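Putative alpha/beta hydrolase FOLD protein (Candidatus Nitrososphaera gargensis, PDB 5A62) probably hydrolyses carboxylic esters, as a carboxylesterase of the alpha/beta hydrolase fold from an ammonia-oxidising archaeon. Local coordinates at residues Y14-H18 with L84-L88; I96-I100 with H248-I252; G102-S106 with I119-S125; A144-K150 with F180-V185; G218-F224 with G245-W249. One frame throughout, in Å; residues are numbered along the deposited sequence. Where two conformers were deposited one is given.

Interaction 1 (Y14-H18 with L84-L88)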
# COMPACT_ATOMS: atom_id res chain seq x y z
N TYR A 14 18.29 8.58 8.88
CA TYR A 14 19.05 9.79 9.11
C TYR A 14 18.28 10.72 9.97
O TYR A 14 17.09 11.01 9.70
CB TYR A 14 19.43 10.51 7.82
CG TYR A 14 20.23 11.73 8.05
CD1 TYR A 14 21.62 11.64 8.25
CD2 TYR A 14 19.63 12.94 8.15
CE1 TYR A 14 22.34 12.81 8.54
CE2 TYR A 14 20.35 14.10 8.41
CZ TYR A 14 21.70 13.97 8.61
OH TYR A 14 22.42 15.12 8.93
N TYR A 15 18.91 11.24 11.01
CA TYR A 15 18.32 12.22 11.89
C TYR A 15 19.27 13.26 12.34
O TYR A 15 20.46 13.06 12.20
CB TYR A 15 17.67 11.53 13.10
CG TYR A 15 18.68 11.03 14.10
CD1 TYR A 15 19.25 9.79 14.02
CD2 TYR A 15 18.99 11.85 15.17
CE1 TYR A 15 20.18 9.35 14.92
CE2 TYR A 15 19.97 11.45 16.06
CZ TYR A 15 20.54 10.20 15.94
OH TYR A 15 21.49 9.69 16.85
N GLU A 16 18.73 14.35 12.86
CA GLU A 16 19.53 15.43 13.55
C GLU A 16 18.85 15.73 14.83
O GLU A 16 17.64 15.73 14.97
CB GLU A 16 19.69 16.65 12.71
CG GLU A 16 20.42 16.39 11.42
CD GLU A 16 20.40 17.57 10.46
OE1 GLU A 16 19.78 18.61 10.72
OE2 GLU A 16 21.01 17.42 9.36
N ASP A 17 19.67 16.01 15.86
CA ASP A 17 19.22 16.31 17.22
C ASP A 17 19.90 17.61 17.60
O ASP A 17 21.12 17.61 17.94
CB ASP A 17 19.62 15.18 18.14
CG ASP A 17 19.16 15.35 19.58
OD1 ASP A 17 18.62 16.39 19.95
OD2 ASP A 17 19.39 14.40 20.36
N HIS A 18 19.21 18.70 17.47
CA HIS A 18 19.75 20.03 17.67
C HIS A 18 19.40 20.56 19.03
O HIS A 18 18.31 20.38 19.57
CB HIS A 18 19.15 20.97 16.65
CG HIS A 18 19.56 20.72 15.23
ND1 HIS A 18 18.89 19.90 14.34
CD2 HIS A 18 20.56 21.29 14.51
CE1 HIS A 18 19.49 19.95 13.16
NE2 HIS A 18 20.50 20.78 13.25
N LEU A 84 13.21 5.81 16.94
CA LEU A 84 14.07 7.00 17.03
C LEU A 84 13.90 7.71 18.38
O LEU A 84 14.88 8.12 18.99
CB LEU A 84 13.74 7.97 15.87
CG LEU A 84 14.51 9.27 15.88
CD1 LEU A 84 16.02 9.06 15.72
CD2 LEU A 84 13.98 10.18 14.78
N LEU A 85 12.67 7.88 18.86
CA LEU A 85 12.46 8.64 20.08
C LEU A 85 12.93 7.80 21.26
O LEU A 85 13.49 8.37 22.21
CB LEU A 85 10.98 9.03 20.21
CG LEU A 85 10.51 9.96 19.08
CD1 LEU A 85 9.10 10.41 19.40
CD2 LEU A 85 11.45 11.14 18.82
N GLU A 86 12.83 6.49 21.22
CA GLU A 86 13.47 5.63 22.23
C GLU A 86 14.97 5.79 22.21
O GLU A 86 15.63 5.90 23.27
CB GLU A 86 13.16 4.17 22.02
CG GLU A 86 11.78 3.72 22.20
CD GLU A 86 11.53 2.29 21.68
OE1 GLU A 86 12.42 1.61 21.07
OE2 GLU A 86 10.36 1.86 21.88
N HIS A 87 15.58 5.85 21.06
CA HIS A 87 17.06 5.97 20.89
C HIS A 87 17.54 7.22 21.49
O HIS A 87 18.68 7.23 22.06
CB HIS A 87 17.35 5.90 19.40
CG HIS A 87 18.76 6.11 19.05
ND1 HIS A 87 19.75 5.25 19.51
CD2 HIS A 87 19.38 7.05 18.30
CE1 HIS A 87 20.90 5.65 19.01
NE2 HIS A 87 20.73 6.75 18.30
N LEU A 88 16.78 8.30 21.40
CA LEU A 88 17.17 9.60 21.86
C LEU A 88 16.71 9.84 23.29
O LEU A 88 16.95 10.92 23.83
CB LEU A 88 16.70 10.67 20.90
CG LEU A 88 17.32 10.52 19.54
CD1 LEU A 88 16.71 11.60 18.64
CD2 LEU A 88 18.85 10.61 19.54
O HOH W 1 22.84 7.80 16.23

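Interaction 2 (I96-I100 with H248-I252). With ACT (acetate ion), chain B.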
# COMPACT_ATOMS: atom_id res chain seq x y z
N ILE A 96 5.58 18.18 15.34
CA ILE A 96 5.18 19.10 14.28
C ILE A 96 5.32 18.31 12.97
O ILE A 96 6.42 18.00 12.58
CB ILE A 96 5.97 20.38 14.24
CG1 ILE A 96 5.82 21.10 15.60
CG2 ILE A 96 5.49 21.22 13.08
CD1 ILE A 96 6.86 22.15 15.78
N GLY A 97 4.17 18.03 12.33
CA GLY A 97 4.23 17.23 11.13
C GLY A 97 3.51 17.82 9.97
O GLY A 97 2.41 18.33 10.14
N HIS A 98 4.13 17.82 8.79
CA HIS A 98 3.57 18.38 7.57
C HIS A 98 3.12 17.24 6.70
O HIS A 98 3.87 16.35 6.38
CB HIS A 98 4.62 19.23 6.82
CG HIS A 98 4.18 19.76 5.51
ND1 HIS A 98 5.06 19.97 4.48
CD2 HIS A 98 3.01 20.23 5.08
CE1 HIS A 98 4.41 20.48 3.44
NE2 HIS A 98 3.15 20.66 3.78
N SER A 99 1.85 17.31 6.28
CA SER A 99 1.24 16.35 5.35
C SER A 99 1.32 14.95 5.94
O SER A 99 0.81 14.68 6.98
CB SER A 99 1.81 16.48 3.95
OG SER A 99 0.82 16.02 3.03
N ILE A 100 2.00 14.00 5.31
CA ILE A 100 2.17 12.69 5.93
C ILE A 100 2.74 12.75 7.32
O ILE A 100 2.42 11.92 8.18
CB ILE A 100 2.99 11.68 5.04
CG1 ILE A 100 2.71 10.23 5.43
CG2 ILE A 100 4.47 11.95 5.08
CD1 ILE A 100 3.37 9.19 4.57
N HIS A 248 -0.94 23.42 -0.11
CA HIS A 248 -0.30 22.27 0.46
C HIS A 248 1.15 22.50 0.83
O HIS A 248 1.61 22.10 1.92
CB HIS A 248 -0.34 21.12 -0.56
CG HIS A 248 0.27 19.84 -0.07
ND1 HIS A 248 1.53 19.42 -0.45
CD2 HIS A 248 -0.21 18.87 0.74
CE1 HIS A 248 1.79 18.24 0.08
NE2 HIS A 248 0.75 17.90 0.82
N TRP A 249 1.90 23.12 -0.08
CA TRP A 249 3.32 23.31 0.12
C TRP A 249 3.70 24.58 0.87
O TRP A 249 4.70 25.24 0.61
CB TRP A 249 4.05 23.19 -1.23
CG TRP A 249 4.08 21.83 -1.74
CD1 TRP A 249 3.27 21.30 -2.72
CD2 TRP A 249 4.91 20.76 -1.27
NE1 TRP A 249 3.57 19.98 -2.90
CE2 TRP A 249 4.58 19.62 -2.05
CE3 TRP A 249 5.95 20.66 -0.33
CZ2 TRP A 249 5.21 18.39 -1.87
CZ3 TRP A 249 6.56 19.43 -0.15
CH2 TRP A 249 6.18 18.32 -0.93
N VAL A 250 2.92 24.90 1.88
CA VAL A 250 3.12 26.09 2.69
C VAL A 250 4.50 26.08 3.33
O VAL A 250 5.06 27.13 3.61
CB VAL A 250 1.99 26.23 3.77
CG1 VAL A 250 2.08 25.14 4.82
CG2 VAL A 250 2.00 27.62 4.41
N VAL A 251 5.07 24.92 3.63
CA VAL A 251 6.38 24.80 4.25
C VAL A 251 7.50 25.26 3.29
O VAL A 251 8.59 25.57 3.71
CB VAL A 251 6.62 23.36 4.77
CG1 VAL A 251 6.49 22.34 3.66
CG2 VAL A 251 7.96 23.19 5.44
N ILE A 252 7.24 25.28 2.00
CA ILE A 252 8.19 25.84 1.05
C ILE A 252 8.07 27.36 1.06
O ILE A 252 9.11 28.03 1.04
CB ILE A 252 7.89 25.32 -0.37
CG1 ILE A 252 8.13 23.82 -0.43
CG2 ILE A 252 8.66 26.07 -1.46
CD1 ILE A 252 9.52 23.38 -0.20
C ACT B . 1.89 13.88 1.73
O ACT B . 1.97 14.28 0.54
OXT ACT B . 2.84 14.02 2.45
CH3 ACT B . 0.62 13.17 2.27

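Interaction 3 (G102-S106 with I119-S125)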
# COMPACT_ATOMS: atom_id res chain seq x y z
N GLY A 102 2.01 14.85 9.54
CA GLY A 102 0.81 15.11 10.36
C GLY A 102 0.05 13.85 10.67
O GLY A 102 -0.36 13.56 11.80
N ILE A 103 -0.11 12.98 9.67
CA ILE A 103 -0.71 11.73 9.86
C ILE A 103 0.09 10.85 10.85
O ILE A 103 -0.42 10.23 11.79
CB ILE A 103 -0.87 11.02 8.48
CG1 ILE A 103 -1.33 12.05 7.42
CG2 ILE A 103 -1.83 9.93 8.78
CD1 ILE A 103 -1.61 11.51 6.01
N ILE A 104 1.40 10.79 10.60
CA ILE A 104 2.28 10.06 11.46
C ILE A 104 2.14 10.58 12.93
O ILE A 104 2.07 9.76 13.83
CB ILE A 104 3.74 10.17 10.96
CG1 ILE A 104 3.87 9.38 9.64
CG2 ILE A 104 4.72 9.70 12.03
CD1 ILE A 104 5.14 9.72 8.87
N SER A 105 2.15 11.91 13.10
CA SER A 105 2.06 12.46 14.44
C SER A 105 0.79 12.02 15.11
O SER A 105 0.80 11.72 16.33
CB SER A 105 2.17 13.97 14.47
OG SER A 105 1.05 14.68 13.96
N SER A 106 -0.32 11.97 14.35
CA SER A 106 -1.58 11.60 14.94
C SER A 106 -1.62 10.13 15.37
O SER A 106 -2.10 9.79 16.46
CB SER A 106 -2.70 12.00 13.99
OG SER A 106 -2.78 11.14 12.87
N ILE A 119 0.44 17.59 19.41
CA ILE A 119 0.81 17.50 18.00
C ILE A 119 0.29 18.73 17.28
O ILE A 119 -0.75 19.28 17.60
CB ILE A 119 0.33 16.26 17.32
CG1 ILE A 119 -1.16 16.16 17.14
CG2 ILE A 119 0.88 15.05 18.02
CD1 ILE A 119 -1.60 14.93 16.35
N ILE A 120 1.07 19.12 16.25
CA ILE A 120 0.78 20.28 15.40
C ILE A 120 0.85 19.76 14.00
O ILE A 120 1.95 19.49 13.51
CB ILE A 120 1.71 21.45 15.63
CG1 ILE A 120 1.65 21.86 17.09
CG2 ILE A 120 1.27 22.62 14.70
CD1 ILE A 120 2.66 22.91 17.48
N MET A 121 -0.28 19.65 13.33
CA MET A 121 -0.37 19.08 11.98
C MET A 121 -0.50 20.21 10.98
O MET A 121 -1.44 21.01 11.09
CB MET A 121 -1.59 18.19 11.86
CG MET A 121 -1.59 17.01 12.81
SD MET A 121 -3.07 16.01 12.72
CE MET A 121 -4.27 17.10 13.49
N ILE A 122 0.41 20.33 10.04
CA ILE A 122 0.43 21.37 9.04
C ILE A 122 0.00 20.69 7.74
O ILE A 122 0.70 19.82 7.23
CB ILE A 122 1.78 22.00 8.88
CG1 ILE A 122 2.30 22.53 10.23
CG2 ILE A 122 1.70 23.08 7.78
CD1 ILE A 122 3.69 23.09 10.19
N ASN A 123 -1.19 21.03 7.20
CA ASN A 123 -1.81 20.33 6.09
C ASN A 123 -1.69 18.84 6.24
O ASN A 123 -1.27 18.15 5.32
CB ASN A 123 -1.15 20.80 4.75
CG ASN A 123 -1.45 22.25 4.42
OD1 ASN A 123 -2.52 22.77 4.79
ND2 ASN A 123 -0.51 22.87 3.73
N GLY A 124 -2.14 18.38 7.36
CA GLY A 124 -2.25 16.99 7.69
C GLY A 124 -3.47 16.71 8.52
O GLY A 124 -4.13 17.64 8.99
N SER A 125 -3.84 15.46 8.64
CA SER A 125 -4.93 15.11 9.52
C SER A 125 -4.82 13.66 9.95
O SER A 125 -4.05 12.90 9.35
CB SER A 125 -6.25 15.29 8.77
OG SER A 125 -6.64 14.14 8.02

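Interaction 4 (A144-K150 with F180-V185)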
# COMPACT_ATOMS: atom_id res chain seq x y z
N ALA A 144 7.41 9.36 -11.91
CA ALA A 144 8.60 9.04 -11.12
C ALA A 144 9.29 7.80 -11.66
O ALA A 144 10.51 7.75 -11.79
CB ALA A 144 8.23 8.81 -9.65
N ILE A 145 8.51 6.77 -11.95
CA ILE A 145 9.08 5.50 -12.40
C ILE A 145 9.64 5.58 -13.83
O ILE A 145 10.73 5.03 -14.08
CB ILE A 145 8.02 4.39 -12.27
CG1 ILE A 145 7.70 4.20 -10.81
CG2 ILE A 145 8.57 3.05 -12.85
CD1 ILE A 145 6.35 3.48 -10.58
N THR A 146 8.90 6.23 -14.70
CA THR A 146 9.26 6.22 -16.12
C THR A 146 10.31 7.30 -16.43
O THR A 146 11.24 7.06 -17.24
CB THR A 146 8.02 6.33 -16.99
OG1 THR A 146 7.28 7.51 -16.73
CG2 THR A 146 7.16 5.14 -16.74
N GLN A 147 10.22 8.45 -15.78
CA GLN A 147 11.00 9.66 -16.13
C GLN A 147 11.93 10.13 -15.03
O GLN A 147 12.89 10.85 -15.33
CB GLN A 147 10.12 10.82 -16.52
CG GLN A 147 9.14 10.59 -17.68
CD GLN A 147 8.53 11.91 -18.16
OE1 GLN A 147 9.26 12.89 -18.38
NE2 GLN A 147 7.24 11.95 -18.34
N GLY A 148 11.68 9.74 -13.78
CA GLY A 148 12.46 10.11 -12.68
C GLY A 148 11.97 11.32 -11.90
O GLY A 148 11.04 12.00 -12.25
N MET A 149 12.62 11.53 -10.76
CA MET A 149 12.22 12.54 -9.82
C MET A 149 12.47 13.98 -10.25
O MET A 149 11.72 14.87 -9.94
CB MET A 149 12.85 12.30 -8.44
CG MET A 149 12.41 10.94 -7.82
SD MET A 149 10.62 10.71 -7.70
CE MET A 149 10.33 11.66 -6.28
N LYS A 150 13.56 14.20 -10.99
CA LYS A 150 13.79 15.56 -11.49
C LYS A 150 12.68 15.94 -12.48
O LYS A 150 12.14 17.03 -12.43
CB LYS A 150 15.17 15.67 -12.13
CG LYS A 150 16.36 15.49 -11.20
CD LYS A 150 17.65 15.76 -11.98
CE LYS A 150 18.95 15.29 -11.31
NZ LYS A 150 19.05 15.65 -9.86
N PHE A 180 12.75 18.28 -3.18
CA PHE A 180 12.01 17.15 -3.75
C PHE A 180 12.90 16.17 -4.43
O PHE A 180 12.72 14.94 -4.36
CB PHE A 180 10.92 17.69 -4.68
CG PHE A 180 9.93 16.67 -5.14
CD1 PHE A 180 8.81 16.38 -4.35
CD2 PHE A 180 10.12 15.98 -6.32
CE1 PHE A 180 7.87 15.46 -4.82
CE2 PHE A 180 9.20 15.06 -6.77
CZ PHE A 180 8.14 14.79 -5.99
N THR A 181 13.91 16.66 -5.16
CA THR A 181 14.71 15.81 -5.99
C THR A 181 15.75 14.99 -5.18
O THR A 181 16.42 14.15 -5.76
CB THR A 181 15.37 16.56 -7.15
OG1 THR A 181 16.27 17.51 -6.61
CG2 THR A 181 14.33 17.16 -8.02
N LYS A 182 15.76 15.13 -3.85
CA LYS A 182 16.52 14.21 -3.01
C LYS A 182 15.71 12.92 -2.69
O LYS A 182 16.27 12.02 -2.06
CB LYS A 182 16.89 14.83 -1.68
CG LYS A 182 17.56 16.16 -1.65
CD LYS A 182 18.84 16.09 -2.34
CE LYS A 182 19.72 17.27 -1.86
NZ LYS A 182 19.40 18.38 -2.71
N THR A 183 14.46 12.88 -3.12
CA THR A 183 13.64 11.74 -2.80
C THR A 183 13.96 10.63 -3.80
O THR A 183 13.98 10.86 -5.01
CB THR A 183 12.18 12.16 -2.96
OG1 THR A 183 11.89 13.36 -2.20
CG2 THR A 183 11.26 11.04 -2.41
N SER A 184 14.16 9.41 -3.34
CA SER A 184 14.29 8.31 -4.23
C SER A 184 12.98 7.96 -4.89
O SER A 184 11.92 8.19 -4.30
CB SER A 184 14.88 7.09 -3.55
OG SER A 184 13.96 6.47 -2.64
N VAL A 185 13.04 7.39 -6.08
CA VAL A 185 11.84 6.90 -6.75
C VAL A 185 11.16 5.85 -5.88
O VAL A 185 9.95 5.91 -5.67
CB VAL A 185 12.18 6.34 -8.12
CG1 VAL A 185 10.96 5.65 -8.74
CG2 VAL A 185 12.80 7.40 -8.98

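Interaction 5 (G218-F224 with G245-W249)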
# COMPACT_ATOMS: atom_id res chain seq x y z
N GLY A 218 -3.70 25.33 4.95
CA GLY A 218 -3.80 26.34 3.90
C GLY A 218 -5.20 26.32 3.31
O GLY A 218 -5.70 25.26 2.96
N SER A 219 -5.82 27.49 3.16
CA SER A 219 -7.21 27.57 2.70
C SER A 219 -7.34 27.02 1.29
O SER A 219 -8.43 26.56 0.96
CB SER A 219 -7.72 29.01 2.78
OG SER A 219 -7.13 29.82 1.78
N ASP A 220 -6.29 27.02 0.50
CA ASP A 220 -6.33 26.48 -0.86
C ASP A 220 -6.06 24.99 -0.97
O ASP A 220 -6.16 24.42 -2.07
CB ASP A 220 -5.40 27.28 -1.76
CG ASP A 220 -5.88 28.68 -1.98
OD1 ASP A 220 -7.12 28.91 -2.01
OD2 ASP A 220 -5.03 29.55 -2.10
N ASP A 221 -5.75 24.32 0.15
CA ASP A 221 -5.48 22.88 0.13
C ASP A 221 -6.82 22.18 0.30
O ASP A 221 -7.28 21.92 1.42
CB ASP A 221 -4.52 22.53 1.28
CG ASP A 221 -4.04 21.11 1.22
OD1 ASP A 221 -4.74 20.24 0.62
OD2 ASP A 221 -2.90 20.80 1.71
N ASP A 222 -7.50 21.90 -0.80
CA ASP A 222 -8.87 21.51 -0.68
C ASP A 222 -8.97 20.18 0.08
O ASP A 222 -9.92 20.00 0.84
CB ASP A 222 -9.49 21.34 -2.09
CG ASP A 222 -9.69 22.69 -2.83
OD1 ASP A 222 -9.81 23.76 -2.22
OD2 ASP A 222 -9.72 22.66 -4.09
N VAL A 223 -8.09 19.22 -0.17
CA VAL A 223 -8.17 17.94 0.47
C VAL A 223 -8.01 18.09 1.97
O VAL A 223 -8.84 17.57 2.76
CB VAL A 223 -7.22 16.88 -0.08
CG1 VAL A 223 -7.14 15.63 0.77
CG2 VAL A 223 -7.60 16.51 -1.52
N PHE A 224 -6.94 18.74 2.39
CA PHE A 224 -6.74 18.86 3.85
C PHE A 224 -7.68 19.79 4.51
O PHE A 224 -8.04 19.57 5.65
CB PHE A 224 -5.25 19.11 4.20
CG PHE A 224 -4.44 17.88 3.99
CD1 PHE A 224 -4.53 16.82 4.87
CD2 PHE A 224 -3.67 17.73 2.87
CE1 PHE A 224 -3.82 15.67 4.68
CE2 PHE A 224 -2.93 16.58 2.67
CZ PHE A 224 -3.01 15.55 3.58
N GLY A 245 -5.09 31.83 1.68
CA GLY A 245 -4.27 31.92 0.51
C GLY A 245 -3.05 31.07 0.40
O GLY A 245 -2.32 31.12 -0.57
N SER A 246 -2.85 30.18 1.38
CA SER A 246 -1.79 29.20 1.32
C SER A 246 -2.35 27.85 0.88
O SER A 246 -3.55 27.60 1.00
CB SER A 246 -1.15 29.02 2.70
OG SER A 246 -0.47 30.21 3.12
N ASP A 247 -1.48 27.00 0.37
CA ASP A 247 -1.85 25.69 -0.15
C ASP A 247 -0.95 24.61 0.48
O ASP A 247 -0.32 24.79 1.53
CB ASP A 247 -1.66 25.80 -1.67
CG ASP A 247 -2.51 24.83 -2.48
OD1 ASP A 247 -2.88 23.75 -1.99
OD2 ASP A 247 -2.77 25.14 -3.70
N HIS A 248 -0.94 23.42 -0.11
CA HIS A 248 -0.30 22.27 0.46
C HIS A 248 1.15 22.50 0.83
O HIS A 248 1.61 22.10 1.92
CB HIS A 248 -0.34 21.12 -0.56
CG HIS A 248 0.27 19.84 -0.07
ND1 HIS A 248 1.53 19.42 -0.45
CD2 HIS A 248 -0.21 18.87 0.74
CE1 HIS A 248 1.79 18.24 0.08
NE2 HIS A 248 0.75 17.90 0.82
N TRP A 249 1.90 23.12 -0.08
CA TRP A 249 3.32 23.31 0.12
C TRP A 249 3.70 24.58 0.87
O TRP A 249 4.70 25.24 0.61
CB TRP A 249 4.05 23.19 -1.23
CG TRP A 249 4.08 21.83 -1.74
CD1 TRP A 249 3.27 21.30 -2.72
CD2 TRP A 249 4.91 20.76 -1.27
NE1 TRP A 249 3.57 19.98 -2.90
CE2 TRP A 249 4.58 19.62 -2.05
CE3 TRP A 249 5.95 20.66 -0.33
CZ2 TRP A 249 5.21 18.39 -1.87
CZ3 TRP A 249 6.56 19.43 -0.15
CH2 TRP A 249 6.18 18.32 -0.93

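Interaction 1 (Y14-H18 with L84-L88)
Y15 and L84 make the tight half of this contact. One methyl of the leucine, CD1, lies over a face of the tyrosine ring, 4.0 Å from the ring centroid, displaced toward the rim on the CB side. Its closest ring atom is Y15 CG, which L84 CD1 approaches to 3.7 Å, a CH-pi contact with the inner half of the ring. The phenol is brought there by its first torsion, which sets CG between the backbone N and the carbonyl carbon (chi1 75°) and lays the ring out toward the helix. L88 adds a second apolar touch farther along, with its CD2 3.8 Å from Y15 CE2, the side chains running past one another head to tail. The arrangement is that of an alpha/beta hydrolase sheet covered by a helix: strand 12-18 offers Y15 and D17 to the last turn of helix 74-87, and both L84 and Y15 also rest on Y56 of the adjacent strand 52-56. Toward the phenol end the packing opens out. The H87 imidazole, on an exposed residue, stands at a steep 82° to the tyrosine plane, with the ring centroids 5.9 Å apart. Y15 OH comes up to the edge of the imidazole near its plane, and a water bonded to H87 NE2 at 3.1 Å lies beside it; the modelled distance from that water to the phenol is too short to be trusted. D17 OD2 grazes L88 CD2 at 3.9 Å and makes a salt bridge with R52.

Interaction 2 (I96-I100 with H248-I252)
H98 reaches across to H248 and W249 from the end of strand 93-98. CB continues into CG anti to the backbone N (chi1 175°), carrying the imidazole away from its own strand, while S99 CB stays over one ring face. On one side of the ring, CD2 passes the carbonyl of I122. At the tip, NE2 donates to H248 O at 2.8 Å; the oxygen lies only 7° out of the imidazole plane, and the bond runs close to the C=O direction. The imidazole turns its edge to the indole face, CE1 lying 4.1 Å from W249 CE3, in an offset edge-to-face pair. ND1, on the V251 side, is buried without a polar partner; the carbon contact with V251 is too short to be reliable. Next along the chain, in the S99 conformer described, S99 OG and H248 NE2 are hydrogen-bonded at 2.9 Å. The positions suit a nucleophile elbow and its histidine: S99 has positive phi at the strained turn after the strand. An acetate, probably from the crystallisation liquor, accepts from I100 N at 3.0 Å through OXT and is also bonded to I32 N, a pairing reminiscent of an oxyanion hole. Strand 93-98 runs here between strands 25-29 and 116-122, with helix 250-253 beyond the imidazole and F224 of helix 222-234 beside S99 and H248.

Interaction 3 (G102-S106 with I119-S125)
The flat groups here are two peptide carbonyls, of G102 in the helix and S125 in the loop after the strand. They belong to the return half of a beta-alpha-beta crossover: strand 93-98, helix 100-111 and strand 116-122 follow one another, and helix and returning strand run almost antiparallel, at 156° with their axes 7.9 Å apart. The oxygen of G102 has M121 SD as a neighbour at 3.8 Å. From within the helix, S105 OG and S106 N both bond to G102 O from the same face of its plane, and the serine hydroxyl, 2.8 Å from G102 O, is tilted 23° off that plane. S125 O is met by I103 CA at 3.6 Å in a CA-H...O contact, with the modelled I103 side chain beside it. Such closeness depends on two glycines, since G102 CA and G124 CA come to 4.5 Å with no side chain on either residue. M121 arches past G102, its chain bent at the last torsion, and its side chain also touches I228 of helix 222-234. No hydrogen bond crosses the contact; S105 OG and S106 OG bond to carbonyls of their own helix, G102 O and I103 O, and the hydroxyl of S125 turns to K127 N. S125 N is buried with no partner in the model. The helix follows directly on the putative nucleophile elbow. With chi1 at 72° the S105 hydroxyl folds back over its own helix, where the same OG touches I119 CD1 at 3.6 Å.

Interaction 4 (A144-K150 with F180-V185)
A144 faces V185 with CA atoms 5.8 Å apart and K150 faces T181, while between them the chain turns at G148, which has positive phi and precedes helix 149-157. M149 reaches across between these two pairs and gives the largest share of the contact of any residue. Its CG lies beside the backbone N, and further bends at chi2 and chi3 fold the chain so that CE reaches F180 CE2 at 3.6 Å. CG meanwhile sits 3.7 Å from V185 CG2, and the same CG brushes T183 O. These are elements of the helical cap inserted between strands 116-122 and 212-218 of the alpha/beta hydrolase core, where helices 136-147 and 149-157 pack against the link from helix 170-180 to helix 185-194. That link contains a type I turn from F180 to T183, and F180 O takes both T183 N and T183 OG1 from one face of its plane, the hydroxyl at 2.8 Å. S184 then N-caps the next helix through G187 N. V185 CG1 and I145 CG1 touch at 4.1 Å, the two side chains meeting at about a right angle, and T69 of the second subunit packs on both residues. K150 and T181 meet through aliphatic carbons, T181 CG2 coming within 3.9 Å of K150 CA.

Interaction 5 (G218-F224 with G245-W249)
D220 N donates to S246 O at 2.8 Å, the shortest hydrogen bond across this contact, arriving almost in line with the carbonyl. The neighbouring S219 N is also near that oxygen but is poorly angled. One residue back, S219 OG accepts from G245 N at 2.9 Å, a nearly straight bond (168°). Together the two bonds tie the type I turn G218-D221, at the end of strand 212-218, to the loop that follows strand 239-243. G218, without a side chain, lets S246 O come up against its backbone. D221 ends the turn and N-caps helix 222-234: its OD1 receives F224 N at 3.2 Å, from well above the carboxylate plane. Its first torsion (chi1 -172°) sends the other oxygen toward the histidine, where D221 OD2 lies 3.2 Å from H248 CA and meets the ring at its CD2 edge, in plane. F224 CE2 also lies near that edge, 4.0 Å from H248 CD2. Within its own loop D247 OD1 takes H248 N at 2.7 Å, on the anti side. D220 and D247 bring like charges close, OD2 to OD2 5.2 Å, which may disfavour the pairing somewhat. The order of D221 after one strand and H248 after the next fits the acid and histidine of an alpha/beta hydrolase triad, yet H248 NE2 bonds to S99 OG while D221 OD2, buried and without a partner in the model, lies beside H248 CA, CB and CD2. An acid-histidine bond, if the enzyme uses one, would probably need a change in the ring or the carboxylate.

Interactions 2, 3 and 5 form one continuous neighbourhood, with interaction 2 centred 9 Å from interaction 3 and 10 Å from interaction 5. N123, between them, reaches G218 N through OD1 and H248 O through ND2, so a single asparagine joins the strand end of interaction 3 to both loops of interaction 5. H248 belongs to interactions 2 and 5, and the acetate beside S99 marks the likely catalytic pocket. The cap contact, interaction 4, is centred 19 Å from interaction 2, although their nearest atoms are about 5 Å apart. Interaction 1 shares the sheet with interactions 2 and 3 but is remote, its centre 20 Å from interaction 2 and 30 Å from interaction 5.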